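ALDH21) (Physcomitrella patens subsp. patens, PDB 5MZ5) catalyses the NADP(+)-dependent oxidation of succinic semialdehyde to succinate, as a member of the aldehyde dehydrogenase family. Local coordinates at residues K54-T59 / R216-A221; K176-P181 / I203-P208; P181-S186 / E256-L261. All coordinates share one frame; numbering follows the deposited sequence.

Contact 1: residues K54-T59 / R216-A221; sequences KWLDVT and RTPLSA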
ATOM      1  N   LYS A  54     -25.666 -34.896  26.357  1.00 38.42           N
ATOM      2  CA  LYS A  54     -25.169 -36.150  25.827  0.50 38.05           C
ATOM      3  C   LYS A  54     -23.666 -36.041  25.572  1.00 40.57           C
ATOM      4  O   LYS A  54     -23.148 -34.945  25.341  1.00 38.57           O
ATOM      5  CB  LYS A  54     -25.946 -36.498  24.546  1.00 41.60           C
ATOM      6  CG  LYS A  54     -27.081 -37.529  24.761  1.00 56.01           C
ATOM      7  CD  LYS A  54     -28.205 -37.093  25.723  1.00 68.76           C
ATOM      8  CE  LYS A  54     -28.799 -38.258  26.478  1.00 74.46           C
ATOM      9  NZ  LYS A  54     -29.361 -37.833  27.784  1.00 80.48           N
ATOM     10  N   TRP A  55     -22.963 -37.166  25.643  1.00 38.88           N
ATOM     11  CA  TRP A  55     -21.516 -37.170  25.473  1.00 38.77           C
ATOM     12  C   TRP A  55     -21.072 -37.599  24.103  1.00 40.33           C
ATOM     13  O   TRP A  55     -21.651 -38.498  23.511  1.00 39.94           O
ATOM     14  CB  TRP A  55     -20.837 -38.051  26.528  1.00 38.44           C
ATOM     15  CG  TRP A  55     -20.986 -37.571  27.942  1.00 40.08           C
ATOM     16  CD1 TRP A  55     -21.759 -38.132  28.917  1.00 43.97           C
ATOM     17  CD2 TRP A  55     -20.332 -36.443  28.546  1.00 39.53           C
ATOM     18  NE1 TRP A  55     -21.616 -37.436  30.095  1.00 44.04           N
ATOM     19  CE2 TRP A  55     -20.756 -36.383  29.892  1.00 44.36           C
ATOM     20  CE3 TRP A  55     -19.396 -35.499  28.092  1.00 39.76           C
ATOM     21  CZ2 TRP A  55     -20.265 -35.425  30.792  1.00 43.44           C
ATOM     22  CZ3 TRP A  55     -18.924 -34.541  28.978  1.00 41.07           C
ATOM     23  CH2 TRP A  55     -19.381 -34.489  30.302  1.00 42.41           C
ATOM     24  N   LEU A  56     -20.037 -36.940  23.602  1.00 35.30           N
ATOM     25  CA  LEU A  56     -19.357 -37.282  22.363  1.00 33.63           C
ATOM     26  C   LEU A  56     -18.031 -37.937  22.786  1.00 34.12           C
ATOM     27  O   LEU A  56     -17.276 -37.351  23.585  1.00 31.33           O
ATOM     28  CB  LEU A  56     -19.090 -36.018  21.511  1.00 33.21           C
ATOM     29  CG  LEU A  56     -18.228 -36.190  20.239  1.00 37.85           C
ATOM     30  CD1 LEU A  56     -18.968 -37.014  19.143  1.00 38.09           C
ATOM     31  CD2 LEU A  56     -17.785 -34.831  19.688  1.00 38.16           C
ATOM     32  N   ASP A  57     -17.750 -39.142  22.255  1.00 30.48           N
ATOM     33  CA  ASP A  57     -16.513 -39.875  22.562  1.00 30.48           C
ATOM     34  C   ASP A  57     -15.391 -39.426  21.656  1.00 32.53           C
ATOM     35  O   ASP A  57     -15.574 -39.347  20.446  1.00 31.44           O
ATOM     36  CB  ASP A  57     -16.715 -41.387  22.373  1.00 32.76           C
ATOM     37  CG  ASP A  57     -17.552 -42.097  23.424  1.00 44.11           C
ATOM     38  OD1 ASP A  57     -17.783 -41.506  24.499  1.00 45.97           O
ATOM     39  OD2 ASP A  57     -17.904 -43.282  23.198  1.00 45.42           O
ATOM     40  N   VAL A  58     -14.222 -39.142  22.233  1.00 28.53           N
ATOM     41  CA  VAL A  58     -13.032 -38.776  21.472  1.00 26.88           C
ATOM     42  C   VAL A  58     -11.984 -39.851  21.719  1.00 32.14           C
ATOM     43  O   VAL A  58     -11.546 -40.060  22.860  1.00 31.80           O
ATOM     44  CB  VAL A  58     -12.497 -37.341  21.709  1.00 28.68           C
ATOM     45  CG1 VAL A  58     -11.271 -37.059  20.826  1.00 26.54           C
ATOM     46  CG2 VAL A  58     -13.590 -36.302  21.462  1.00 28.30           C
ATOM     47  N   THR A  59     -11.601 -40.543  20.643  1.00 28.72           N
ATOM     48  CA  THR A  59     -10.651 -41.642  20.749  1.00 28.74           C
ATOM     49  C   THR A  59      -9.212 -41.264  20.483  1.00 32.59           C
ATOM     50  O   THR A  59      -8.913 -40.355  19.709  1.00 30.42           O
ATOM     51  CB  THR A  59     -11.050 -42.842  19.867  1.00 31.56           C
ATOM     52  OG1 THR A  59     -10.873 -42.527  18.480  1.00 30.97           O
ATOM     53  CG2 THR A  59     -12.462 -43.376  20.164  1.00 24.35           C
ATOM     54  N   ARG A 216     -14.330 -35.566  15.387  1.00 26.04           N
ATOM     55  CA  ARG A 216     -13.239 -36.519  15.634  1.00 26.59           C
ATOM     56  C   ARG A 216     -12.076 -35.881  16.398  1.00 29.26           C
ATOM     57  O   ARG A 216     -11.367 -36.586  17.112  1.00 28.76           O
ATOM     58  CB  ARG A 216     -12.729 -37.122  14.316  1.00 28.76           C
ATOM     59  CG  ARG A 216     -13.389 -38.448  13.973  1.00 45.76           C
ATOM     60  CD  ARG A 216     -12.798 -39.098  12.728  1.00 59.11           C
ATOM     61  NE  ARG A 216     -13.176 -38.387  11.506  1.00 66.21           N
ATOM     62  CZ  ARG A 216     -13.173 -38.918  10.286  1.00 83.03           C
ATOM     63  NH1 ARG A 216     -12.832 -40.188  10.107  1.00 68.48           N
ATOM     64  NH2 ARG A 216     -13.526 -38.187   9.237  1.00 74.88           N
ATOM     65  N   THR A 217     -11.842 -34.554  16.205  1.00 24.10           N
ATOM     66  CA  THR A 217     -10.729 -33.831  16.820  1.00 24.38           C
ATOM     67  C   THR A 217     -11.182 -32.482  17.462  1.00 27.71           C
ATOM     68  O   THR A 217     -10.658 -31.436  17.074  1.00 27.14           O
ATOM     69  CB  THR A 217      -9.635 -33.577  15.759  1.00 32.19           C
ATOM     70  OG1 THR A 217     -10.188 -32.738  14.740  1.00 30.60           O
ATOM     71  CG2 THR A 217      -9.044 -34.852  15.161  1.00 25.66           C
ATOM     72  N   PRO A 218     -12.087 -32.459  18.472  1.00 23.66           N
ATOM     73  CA  PRO A 218     -12.537 -31.157  19.003  1.00 22.43           C
ATOM     74  C   PRO A 218     -11.733 -30.567  20.151  1.00 26.00           C
ATOM     75  O   PRO A 218     -11.969 -29.423  20.508  1.00 26.13           O
ATOM     76  CB  PRO A 218     -13.963 -31.470  19.480  1.00 23.80           C
ATOM     77  CG  PRO A 218     -13.878 -32.887  19.945  1.00 27.66           C
ATOM     78  CD  PRO A 218     -12.837 -33.577  19.097  1.00 23.97           C
ATOM     79  N   LEU A 219     -10.860 -31.356  20.777  1.00 23.06           N
ATOM     80  CA  LEU A 219     -10.173 -30.956  22.003  1.00 22.95           C
ATOM     81  C   LEU A 219      -9.245 -29.780  21.854  1.00 28.95           C
ATOM     82  O   LEU A 219      -9.134 -29.004  22.798  1.00 29.66           O
ATOM     83  CB  LEU A 219      -9.441 -32.137  22.651  1.00 23.02           C
ATOM     84  CG  LEU A 219     -10.213 -33.447  22.757  1.00 26.43           C
ATOM     85  CD1 LEU A 219      -9.309 -34.523  23.279  1.00 26.10           C
ATOM     86  CD2 LEU A 219     -11.494 -33.298  23.621  1.00 25.44           C
ATOM     87  N   SER A 220      -8.586 -29.643  20.689  1.00 27.03           N
ATOM     88  CA  SER A 220      -7.667 -28.540  20.378  1.00 27.11           C
ATOM     89  C   SER A 220      -8.439 -27.236  20.340  1.00 30.81           C
ATOM     90  O   SER A 220      -7.981 -26.224  20.896  1.00 30.48           O
ATOM     91  CB  SER A 220      -6.951 -28.778  19.051  1.00 28.36           C
ATOM     92  OG  SER A 220      -6.035 -29.846  19.190  1.00 37.89           O
ATOM     93  N   ALA A 221      -9.635 -27.276  19.717  1.00 26.97           N
ATOM     94  CA  ALA A 221     -10.527 -26.126  19.669  1.00 25.64           C
ATOM     95  C   ALA A 221     -11.063 -25.791  21.068  1.00 26.64           C
ATOM     96  O   ALA A 221     -11.211 -24.619  21.400  1.00 24.06           O
ATOM     97  CB  ALA A 221     -11.674 -26.399  18.728  1.00 26.36           C
TER
HETATM   98  O   HOH W   1     -12.676 -39.620  17.997  1.00 25.55           O
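V58 drives its two methyl branches into the loop leading into helix 219-229, and each branch finds a different partner. CG2 packs against the CG-CD side of the P218 ring, 3.7 Å from P218 CD. CG1 goes to the other two partners. It approaches L219 CD1 at 4.0 Å, end against end, and V58 CG1 also lies 3.7 Å from R216 O, a backbone carbonyl oxygen. The split follows from the first torsion of V58, which sets CG1 anti to the backbone N (chi1 -178°) and CG2 anti to the carbonyl carbon, spreading the fork across the loop. On the same side of the strand, L56 brings CD2 near the same ring from farther off, 4.4 Å from P218 CG, a looser contact. P218 is thus approached by two strand residues, and V58 is the buried hub of the pairing.

A water links the two backbones. T59 N donates to it over 3.0 Å, and it gives a weak hydrogen bond of 3.4 Å to R216 O. That carbonyl also accepts a bond from K61 NZ, which binds T59 O as well, so K61 joins the two segments beside the water. R216 CB points away from the strand, and its guanidinium forms a cation-pi contact with W188, a residue of the NADP(+) site. E125 bonds L219 N and S220 OG, and V70 of strand 66-71 touches both V58 and L219. The arrangement seats strand 55-59, an outer strand of the N-terminal sheet, against the loop that follows S215 of the NADP(+) site and leads into helix 219-229, part of the Rossmann-type cofactor-binding domain of the aldehyde dehydrogenase fold.

Contact 2: residues K176-P181 / I203-P208; sequences KFPIGP and IAVGCP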
ATOM      1  N   LYS A 176     -12.319   0.079   6.916  1.00 26.75           N
ATOM      2  CA  LYS A 176     -12.812  -1.298   6.974  1.00 24.36           C
ATOM      3  C   LYS A 176     -13.473  -1.569   8.309  1.00 26.74           C
ATOM      4  O   LYS A 176     -12.983  -1.129   9.349  1.00 25.75           O
ATOM      5  CB  LYS A 176     -11.692  -2.303   6.672  1.00 25.46           C
ATOM      6  CG  LYS A 176     -11.254  -2.296   5.219  1.00 37.65           C
ATOM      7  CD  LYS A 176     -10.027  -3.153   5.026  1.00 55.45           C
ATOM      8  CE  LYS A 176      -9.417  -2.995   3.656  1.00 64.74           C
ATOM      9  NZ  LYS A 176      -9.948  -4.009   2.706  1.00 68.63           N
ATOM     10  N   PHE A 177     -14.613  -2.265   8.277  1.00 22.59           N
ATOM     11  CA  PHE A 177     -15.405  -2.558   9.465  1.00 22.20           C
ATOM     12  C   PHE A 177     -15.629  -4.051   9.644  1.00 24.13           C
ATOM     13  O   PHE A 177     -15.735  -4.750   8.640  1.00 23.09           O
ATOM     14  CB  PHE A 177     -16.771  -1.840   9.349  1.00 24.03           C
ATOM     15  CG  PHE A 177     -16.691  -0.337   9.468  1.00 25.20           C
ATOM     16  CD1 PHE A 177     -16.305   0.446   8.380  1.00 27.74           C
ATOM     17  CD2 PHE A 177     -17.008   0.298  10.665  1.00 27.00           C
ATOM     18  CE1 PHE A 177     -16.196   1.838   8.504  1.00 28.92           C
ATOM     19  CE2 PHE A 177     -16.920   1.690  10.782  1.00 30.67           C
ATOM     20  CZ  PHE A 177     -16.539   2.453   9.694  1.00 28.18           C
ATOM     21  N   PRO A 178     -15.766  -4.570  10.892  1.00 20.48           N
ATOM     22  CA  PRO A 178     -16.088  -6.003  11.047  1.00 20.46           C
ATOM     23  C   PRO A 178     -17.347  -6.402  10.264  1.00 23.73           C
ATOM     24  O   PRO A 178     -18.337  -5.668  10.299  1.00 24.72           O
ATOM     25  CB  PRO A 178     -16.306  -6.166  12.564  1.00 21.64           C
ATOM     26  CG  PRO A 178     -15.590  -5.012  13.187  1.00 25.60           C
ATOM     27  CD  PRO A 178     -15.687  -3.885  12.205  1.00 21.21           C
ATOM     28  N   ILE A 179     -17.294  -7.517   9.523  1.00 20.79           N
ATOM     29  CA  ILE A 179     -18.438  -8.026   8.726  1.00 21.12           C
ATOM     30  C   ILE A 179     -19.612  -8.441   9.641  1.00 26.23           C
ATOM     31  O   ILE A 179     -20.769  -8.349   9.226  1.00 26.13           O
ATOM     32  CB  ILE A 179     -18.012  -9.172   7.749  1.00 23.87           C
ATOM     33  CG1 ILE A 179     -19.081  -9.420   6.636  1.00 23.83           C
ATOM     34  CG2 ILE A 179     -17.626 -10.495   8.495  1.00 23.40           C
ATOM     35  CD1 ILE A 179     -18.591 -10.351   5.491  1.00 25.41           C
ATOM     36  N   GLY A 180     -19.292  -8.845  10.878  1.00 21.97           N
ATOM     37  CA  GLY A 180     -20.275  -9.289  11.861  1.00 21.16           C
ATOM     38  C   GLY A 180     -20.060 -10.721  12.288  1.00 23.61           C
ATOM     39  O   GLY A 180     -18.970 -11.245  12.068  1.00 23.69           O
ATOM     40  N   PRO A 181     -21.101 -11.404  12.845  1.00 20.91           N
ATOM     41  CA  PRO A 181     -20.931 -12.821  13.273  1.00 20.45           C
ATOM     42  C   PRO A 181     -20.444 -13.791  12.186  1.00 23.42           C
ATOM     43  O   PRO A 181     -20.926 -13.792  11.056  1.00 20.86           O
ATOM     44  CB  PRO A 181     -22.317 -13.202  13.817  1.00 21.98           C
ATOM     45  CG  PRO A 181     -22.938 -11.888  14.225  1.00 24.51           C
ATOM     46  CD  PRO A 181     -22.467 -10.925  13.150  1.00 20.21           C
ATOM     47  N   ILE A 203     -10.777 -12.385  15.842  1.00 20.66           N
ATOM     48  CA  ILE A 203     -10.428 -11.590  17.022  1.00 20.56           C
ATOM     49  C   ILE A 203      -9.617 -10.326  16.592  1.00 23.77           C
ATOM     50  O   ILE A 203      -9.917  -9.242  17.069  1.00 22.53           O
ATOM     51  CB  ILE A 203      -9.697 -12.444  18.095  1.00 23.18           C
ATOM     52  CG1 ILE A 203     -10.636 -13.551  18.637  1.00 24.19           C
ATOM     53  CG2 ILE A 203      -9.158 -11.559  19.238  1.00 24.76           C
ATOM     54  CD1 ILE A 203      -9.944 -14.693  19.401  1.00 26.05           C
ATOM     55  N   ALA A 204      -8.665 -10.468  15.647  1.00 19.91           N
ATOM     56  CA  ALA A 204      -7.847  -9.355  15.152  1.00 20.29           C
ATOM     57  C   ALA A 204      -8.693  -8.233  14.523  1.00 25.24           C
ATOM     58  O   ALA A 204      -8.330  -7.059  14.609  1.00 25.49           O
ATOM     59  CB  ALA A 204      -6.807  -9.867  14.152  1.00 20.84           C
ATOM     60  N   VAL A 205      -9.830  -8.606  13.921  1.00 21.17           N
ATOM     61  CA  VAL A 205     -10.775  -7.722  13.267  1.00 21.52           C
ATOM     62  C   VAL A 205     -11.880  -7.207  14.225  1.00 25.69           C
ATOM     63  O   VAL A 205     -12.281  -6.053  14.125  1.00 25.30           O
ATOM     64  CB  VAL A 205     -11.331  -8.434  12.008  1.00 25.91           C
ATOM     65  CG1 VAL A 205     -12.713  -7.932  11.609  1.00 26.00           C
ATOM     66  CG2 VAL A 205     -10.342  -8.321  10.853  1.00 25.34           C
ATOM     67  N   GLY A 206     -12.336  -8.055  15.133  1.00 22.79           N
ATOM     68  CA  GLY A 206     -13.402  -7.720  16.066  1.00 22.95           C
ATOM     69  C   GLY A 206     -14.743  -8.291  15.633  1.00 26.70           C
ATOM     70  O   GLY A 206     -15.769  -7.609  15.729  1.00 26.13           O
ATOM     71  N   CYS A 207     -14.737  -9.550  15.152  1.00 21.88           N
ATOM     72  CA  CYS A 207     -15.933 -10.303  14.747  1.00 21.19           C
ATOM     73  C   CYS A 207     -16.268 -11.334  15.812  1.00 24.47           C
ATOM     74  O   CYS A 207     -15.415 -12.171  16.094  1.00 23.38           O
ATOM     75  CB  CYS A 207     -15.713 -11.021  13.417  1.00 21.50           C
ATOM     76  SG  CYS A 207     -15.861  -9.980  11.954  1.00 25.35           S
ATOM     77  N   PRO A 208     -17.521 -11.411  16.315  1.00 22.63           N
ATOM     78  CA  PRO A 208     -17.879 -12.550  17.181  1.00 22.74           C
ATOM     79  C   PRO A 208     -18.019 -13.812  16.300  1.00 25.71           C
ATOM     80  O   PRO A 208     -18.242 -13.712  15.088  1.00 24.48           O
ATOM     81  CB  PRO A 208     -19.227 -12.128  17.781  1.00 24.57           C
ATOM     82  CG  PRO A 208     -19.825 -11.243  16.745  1.00 28.27           C
ATOM     83  CD  PRO A 208     -18.689 -10.534  16.060  1.00 23.65           C
TER
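P181 and P208 meet through an unusual backbone contact: the CA-H of P181 points at P208 O, with P181 CA 3.4 Å from that oxygen and an angle of 152° at the hydrogen. The same P208 O accepts the amide of V182, so two donors share it. Segment 203-208 leaves helix 193-205 through a Schellman motif, in which G206, with positive phi, is the C-prime residue and the amides of G206 and C207 bond back to I203 O and A202 O. This is the turn of a beta-alpha-beta unit, where the helix hands over to strand 209-212.

Around the turn the packing is largely proline and sulfur. The P178 ring lies against the end of the helix: its CG is 3.6 Å from V205 O, its CB is 3.5 Å from G206 O, and V205 CG1 comes alongside its CA and CB. One residue on, the thiol of C207 lies against residues 178-180. Its chi1 of -79° puts SG beside its own backbone N, from where it reaches I179 CG2 at 3.9 Å and touches P178 CB. The rings of P181 and P208 meet at a slant, CG to CG at 4.1 Å. C207 SG stands 3.4 Å from G180 O, and C207 CB is 3.5 Å from the same oxygen.

Contact 3: residues P181-S186 / E256-L261; sequences PVSMVS and ERFKLL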
ATOM      1  N   PRO A 181     -21.101 -11.404  12.845  1.00 20.91           N
ATOM      2  CA  PRO A 181     -20.931 -12.821  13.273  1.00 20.45           C
ATOM      3  C   PRO A 181     -20.444 -13.791  12.186  1.00 23.42           C
ATOM      4  O   PRO A 181     -20.926 -13.792  11.056  1.00 20.86           O
ATOM      5  CB  PRO A 181     -22.317 -13.202  13.817  1.00 21.98           C
ATOM      6  CG  PRO A 181     -22.938 -11.888  14.225  1.00 24.51           C
ATOM      7  CD  PRO A 181     -22.467 -10.925  13.150  1.00 20.21           C
ATOM      8  N   VAL A 182     -19.440 -14.596  12.551  1.00 21.49           N
ATOM      9  CA  VAL A 182     -18.789 -15.538  11.648  1.00 20.04           C
ATOM     10  C   VAL A 182     -19.104 -16.975  12.040  1.00 22.95           C
ATOM     11  O   VAL A 182     -18.941 -17.355  13.200  1.00 21.46           O
ATOM     12  CB  VAL A 182     -17.254 -15.290  11.550  1.00 22.84           C
ATOM     13  CG1 VAL A 182     -16.567 -16.308  10.622  1.00 22.19           C
ATOM     14  CG2 VAL A 182     -16.927 -13.857  11.113  1.00 22.17           C
ATOM     15  N   SER A 183     -19.533 -17.778  11.045  1.00 20.24           N
ATOM     16  CA  SER A 183     -19.754 -19.216  11.197  1.00 19.48           C
ATOM     17  C   SER A 183     -18.443 -19.896  10.762  1.00 22.38           C
ATOM     18  O   SER A 183     -17.965 -19.662   9.646  1.00 21.83           O
ATOM     19  CB  SER A 183     -20.904 -19.691  10.318  1.00 20.13           C
ATOM     20  OG  SER A 183     -20.992 -21.098  10.425  1.00 28.79           O
ATOM     21  N   MET A 184     -17.850 -20.703  11.658  1.00 18.82           N
ATOM     22  CA  MET A 184     -16.576 -21.394  11.391  1.00 17.24           C
ATOM     23  C   MET A 184     -16.767 -22.876  11.505  1.00 24.20           C
ATOM     24  O   MET A 184     -17.357 -23.347  12.477  1.00 24.88           O
ATOM     25  CB  MET A 184     -15.452 -20.943  12.351  1.00 18.55           C
ATOM     26  CG  MET A 184     -15.222 -19.449  12.383  1.00 21.74           C
ATOM     27  SD  MET A 184     -14.059 -19.020  13.692  1.00 26.05           S
ATOM     28  CE  MET A 184     -13.822 -17.338  13.327  1.00 21.57           C
ATOM     29  N   VAL A 185     -16.297 -23.611  10.492  1.00 21.85           N
ATOM     30  CA  VAL A 185     -16.348 -25.067  10.419  1.00 21.83           C
ATOM     31  C   VAL A 185     -14.932 -25.509  10.073  1.00 27.68           C
ATOM     32  O   VAL A 185     -14.409 -25.160   9.020  1.00 27.96           O
ATOM     33  CB  VAL A 185     -17.432 -25.592   9.429  1.00 24.29           C
ATOM     34  CG1 VAL A 185     -17.468 -27.127   9.425  1.00 23.40           C
ATOM     35  CG2 VAL A 185     -18.827 -25.021   9.774  1.00 23.43           C
ATOM     36  N   SER A 186     -14.288 -26.205  11.004  1.00 25.77           N
ATOM     37  CA  SER A 186     -12.880 -26.579  10.890  1.00 25.50           C
ATOM     38  C   SER A 186     -12.647 -28.099  10.668  1.00 29.72           C
ATOM     39  O   SER A 186     -13.549 -28.894  10.908  1.00 26.99           O
ATOM     40  CB  SER A 186     -12.116 -26.056  12.099  1.00 26.14           C
ATOM     41  OG  SER A 186     -12.706 -26.509  13.303  1.00 29.84           O
ATOM     42  N   GLU A 256     -29.206 -17.160   8.873  1.00 28.95           N
ATOM     43  CA  GLU A 256     -29.159 -15.793   8.355  1.00 29.95           C
ATOM     44  C   GLU A 256     -28.502 -14.800   9.314  1.00 32.69           C
ATOM     45  O   GLU A 256     -28.118 -13.714   8.874  1.00 32.90           O
ATOM     46  CB  GLU A 256     -30.561 -15.310   7.948  1.00 32.42           C
ATOM     47  CG  GLU A 256     -31.203 -16.124   6.828  1.00 48.82           C
ATOM     48  CD  GLU A 256     -32.594 -15.691   6.402  1.00 80.94           C
ATOM     49  OE1 GLU A 256     -33.469 -16.574   6.230  1.00 69.70           O
ATOM     50  OE2 GLU A 256     -32.804 -14.469   6.223  1.00 78.59           O
ATOM     51  N   ARG A 257     -28.335 -15.170  10.613  1.00 27.75           N
ATOM     52  CA  ARG A 257     -27.676 -14.303  11.600  1.00 27.04           C
ATOM     53  C   ARG A 257     -26.152 -14.233  11.362  1.00 28.54           C
ATOM     54  O   ARG A 257     -25.511 -13.285  11.788  1.00 29.21           O
ATOM     55  CB  ARG A 257     -28.028 -14.719  13.034  1.00 27.80           C
ATOM     56  CG  ARG A 257     -29.468 -14.389  13.454  1.00 25.85           C
ATOM     57  CD  ARG A 257     -29.894 -15.160  14.702  1.00 26.59           C
ATOM     58  NE  ARG A 257     -29.957 -16.609  14.457  1.00 23.01           N
ATOM     59  CZ  ARG A 257     -30.198 -17.543  15.375  1.00 41.45           C
ATOM     60  NH1 ARG A 257     -30.231 -18.822  15.032  1.00 35.39           N
ATOM     61  NH2 ARG A 257     -30.400 -17.207  16.641  1.00 34.06           N
ATOM     62  N   PHE A 258     -25.583 -15.229  10.670  1.00 23.99           N
ATOM     63  CA  PHE A 258     -24.170 -15.214  10.299  1.00 23.22           C
ATOM     64  C   PHE A 258     -23.985 -14.395   9.019  1.00 27.34           C
ATOM     65  O   PHE A 258     -24.758 -14.541   8.059  1.00 26.47           O
ATOM     66  CB  PHE A 258     -23.641 -16.618  10.052  1.00 23.55           C
ATOM     67  CG  PHE A 258     -23.590 -17.546  11.232  1.00 22.46           C
ATOM     68  CD1 PHE A 258     -22.721 -17.302  12.288  1.00 21.56           C
ATOM     69  CD2 PHE A 258     -24.312 -18.730  11.229  1.00 20.83           C
ATOM     70  CE1 PHE A 258     -22.620 -18.204  13.340  1.00 21.70           C
ATOM     71  CE2 PHE A 258     -24.194 -19.642  12.273  1.00 22.75           C
ATOM     72  CZ  PHE A 258     -23.340 -19.378  13.316  1.00 20.68           C
ATOM     73  N   LYS A 259     -22.929 -13.568   9.004  1.00 23.21           N
ATOM     74  CA  LYS A 259     -22.580 -12.692   7.870  1.00 22.60           C
ATOM     75  C   LYS A 259     -21.534 -13.320   6.966  1.00 26.30           C
ATOM     76  O   LYS A 259     -21.371 -12.924   5.807  1.00 25.31           O
ATOM     77  CB  LYS A 259     -22.101 -11.313   8.380  1.00 23.66           C
ATOM     78  CG  LYS A 259     -23.172 -10.550   9.202  1.00 28.65           C
ATOM     79  CD  LYS A 259     -24.502 -10.276   8.465  1.00 39.74           C
ATOM     80  CE  LYS A 259     -24.428  -9.126   7.471  1.00 50.05           C
ATOM     81  NZ  LYS A 259     -25.739  -8.844   6.815  1.00 64.09           N
ATOM     82  N   LEU A 260     -20.827 -14.301   7.508  1.00 23.17           N
ATOM     83  CA  LEU A 260     -19.793 -15.031   6.802  1.00 22.62           C
ATOM     84  C   LEU A 260     -19.741 -16.476   7.283  1.00 27.50           C
ATOM     85  O   LEU A 260     -19.850 -16.737   8.482  1.00 26.55           O
ATOM     86  CB  LEU A 260     -18.419 -14.353   7.039  1.00 21.26           C
ATOM     87  CG  LEU A 260     -17.146 -15.083   6.520  1.00 24.48           C
ATOM     88  CD1 LEU A 260     -17.054 -15.069   4.998  1.00 23.15           C
ATOM     89  CD2 LEU A 260     -15.900 -14.435   7.087  1.00 24.59           C
ATOM     90  N   LEU A 261     -19.589 -17.405   6.326  1.00 23.40           N
ATOM     91  CA  LEU A 261     -19.299 -18.794   6.583  1.00 22.66           C
ATOM     92  C   LEU A 261     -17.844 -19.043   6.094  1.00 26.17           C
ATOM     93  O   LEU A 261     -17.519 -18.777   4.941  1.00 24.85           O
ATOM     94  CB  LEU A 261     -20.290 -19.739   5.867  1.00 22.70           C
ATOM     95  CG  LEU A 261     -19.868 -21.214   5.720  1.00 27.59           C
ATOM     96  CD1 LEU A 261     -19.631 -21.897   7.101  1.00 28.07           C
ATOM     97  CD2 LEU A 261     -20.896 -21.994   4.922  1.00 28.00           C
TER
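The F258 ring carries S183 CB over the centre of one face, a CH-pi contact with CB 3.5 Å from the ring centroid and only 8° off the normal. P181 O sits at the ring edge, near its plane, and the chain at V182 C comes past obliquely. Beyond the contact, I82, V210 and K280 also touch F258. S183 OG is anti to its own backbone N (chi1 175°), which carries it past the ring toward L261, 3.7 Å from L261 CD1, while its hydrogen-bond partner is F252 O.

Beside this CH-pi contact the backbones pair as neighbouring parallel strands of the Rossmann-type sheet, 182-185 next to 260-264, with V182 bridging to L260 and S183 to L261. S183 N donates to L260 O at 2.8 Å, nearly in line with the carbonyl. One step earlier, K259 N bonds to P181 O at 2.9 Å, approaching in the carbonyl plane. On one face of the sheet V182 and L260 lie side by side, V182 CG1 4.1 Å from L260 CD2. On the other, V185 CG2 meets L261 CD1 at 4.2 Å, crossing it at an angle. The first carbons of K259 lie beside the P181 ring, K259 CG 4.0 Å from P181 CD, before the chain bends away, whereas the guanidinium of R257 turns away to form salt bridges with D79, D83 and D255.

In the fold
From the N terminus, residues 54-59 come first, in the N-terminal sheet, and contact 1 returns the chain to them after 156 intervening residues, near the start of helix 219-229. Contact 2 lies wholly within that span: it closes a short loop of 21 residues that holds strand 182-185 and most of helix 193-205. Contact 3 starts at P181, shared with contact 2, and ends at 256-261, beyond both loops, so it crosses contacts 1 and 2. Contacts 2 and 3 also touch elsewhere, whereas contact 1 stays about 6 Å from contact 3 at the nearest atoms. Together they tie the N-terminal sheet, the C-terminal end of strand 170-178 and the central strands of the cofactor-binding sheet.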